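Local structure of polyphenol oxidase, chloroplastic (Malus domestica, 6ELV) at residues A[11-14]-A[15-18]. The protein catalyses the oxidation of mono- and o-diphenols to o-diquinones, and is represented here by its separately expressed C-terminal domain. Sequence-based numbering, arbitrary orientation.
Sequences VVAG and TEFP
Ala13 and Glu16 are joined by two hydrogen bonds that close a ring at the start of a short 3-10 turn. The side chain supplies one: Ala13 N donates to Glu16 OE1 over 2.8 Å, nearly straight at 167°, although the N-H meets the oxygen from well above the carboxylate plane, 47° out of it. The main chain supplies the other, with Glu16 N 2.8 Å from Ala13 O. The first is the glutamate half of a capping box, its carboxylate accepting the N-H of the residue three before it; the second is the i to i+3 bond of the 3-10 turn itself, and Ala13 has no side-chain acceptor to complete the box. Phe17 N continues the turn with a weak bond to Gly14 O, 3.4 Å long.

The glutamate reaches back because its CG stands beside its own backbone N (chi1 -76°) and the chain is extended beyond that point, carrying the carboxylate back over Val12 CA to the N-H of Ala13. On the way it crosses Val12 at a slant. Val12 CG1 presses on Glu16 CB at 3.4 Å, a close approach, and Val12 CG2 lies 3.9 Å from Glu16 OE2. The methyl of Ala13 also lies against the bonded oxygen, its CB 3.7 Å from Glu16 OE1.

Phe17 meets the same valine methyl: Val12 CG1 is 3.9 Å from Phe17 CE1, approaching the ring obliquely. Gly14 O lies in the ring plane at its edge, 3.4 Å from Phe17 CD1.

This surface turn links strand 11-12, at the margin of the mixed sheet, to strand 19-20 of the antiparallel sheet. Val12 pairs through its backbone with Ser26 of strand 25-30, whereas Phe17 bridges the two sheets, touching Ile25 and Thr27 as well as Ile136 and Ile139 of strand 135-142.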
loop_
_atom_site.group_PDB
_atom_site.type_symbol
_atom_site.label_atom_id
_atom_site.label_comp_id
_atom_site.label_asym_id
_atom_site.label_seq_id
_atom_site.Cartn_x
_atom_site.Cartn_y
_atom_site.Cartn_z
ATOM N N VAL A 11 -8.948 10.230 3.606
ATOM C CA VAL A 11 -9.395 8.924 3.136
ATOM C C VAL A 11 -9.785 9.043 1.670
ATOM O O VAL A 11 -10.528 9.955 1.285
ATOM C CB VAL A 11 -10.561 8.394 3.985
ATOM C CG1 VAL A 11 -10.940 6.991 3.531
ATOM C CG2 VAL A 11 -10.186 8.403 5.461
ATOM N N VAL A 12 -9.290 8.114 0.857
ATOM C CA VAL A 12 -9.408 8.145 -0.592
ATOM C C VAL A 12 -10.078 6.856 -1.059
ATOM O O VAL A 12 -9.755 5.768 -0.572
ATOM C CB VAL A 12 -7.992 8.295 -1.192
ATOM C CG1 VAL A 12 -7.915 7.756 -2.601
ATOM C CG2 VAL A 12 -7.545 9.754 -1.137
ATOM N N ALA A 13 -11.023 6.976 -1.988
ATOM C CA ALA A 13 -11.648 5.795 -2.572
ATOM C C ALA A 13 -10.690 5.114 -3.544
ATOM O O ALA A 13 -9.814 5.751 -4.130
ATOM C CB ALA A 13 -12.930 6.181 -3.311
ATOM N N GLY A 14 -10.867 3.799 -3.718
ATOM C CA GLY A 14 -9.994 3.054 -4.615
ATOM C C GLY A 14 -10.013 3.579 -6.036
ATOM O O GLY A 14 -8.992 3.554 -6.733
ATOM N N THR A 15 -11.160 4.072 -6.479
ATOM C CA THR A 15 -11.284 4.674 -7.797
ATOM C C THR A 15 -10.678 6.069 -7.869
ATOM O O THR A 15 -10.736 6.696 -8.932
ATOM C CB THR A 15 -12.757 4.741 -8.189
ATOM O OG1 THR A 15 -13.474 5.448 -7.170
ATOM C CG2 THR A 15 -13.329 3.339 -8.340
ATOM N N GLU A 16 -10.120 6.586 -6.777
ATOM C CA GLU A 16 -9.422 7.856 -6.868
ATOM C C GLU A 16 -7.994 7.710 -7.370
ATOM O O GLU A 16 -7.377 8.728 -7.675
ATOM C CB GLU A 16 -9.452 8.625 -5.544
ATOM C CG GLU A 16 -10.777 9.306 -5.229
ATOM C CD GLU A 16 -10.752 10.041 -3.900
ATOM O OE1 GLU A 16 -11.436 9.590 -2.954
ATOM O OE2 GLU A 16 -10.041 11.067 -3.796
ATOM N N PHE A 17 -7.470 6.487 -7.481
ATOM C CA PHE A 17 -6.147 6.242 -8.071
ATOM C C PHE A 17 -6.300 6.182 -9.589
ATOM O O PHE A 17 -7.330 5.725 -10.065
ATOM C CB PHE A 17 -5.560 4.918 -7.557
ATOM C CG PHE A 17 -5.225 4.934 -6.096
ATOM C CD1 PHE A 17 -6.192 4.645 -5.147
ATOM C CD2 PHE A 17 -3.953 5.232 -5.664
ATOM C CE1 PHE A 17 -5.897 4.676 -3.804
ATOM C CE2 PHE A 17 -3.656 5.260 -4.314
ATOM C CZ PHE A 17 -4.630 4.986 -3.386
ATOM N N PRO A 18 -5.282 6.619 -10.357
ATOM C CA PRO A 18 -3.989 7.151 -9.910
ATOM C C PRO A 18 -4.089 8.478 -9.176
ATOM O O PRO A 18 -4.968 9.295 -9.469
ATOM C CB PRO A 18 -3.217 7.354 -11.218
ATOM C CG PRO A 18 -3.854 6.434 -12.178
ATOM C CD PRO A 18 -5.310 6.447 -11.819
#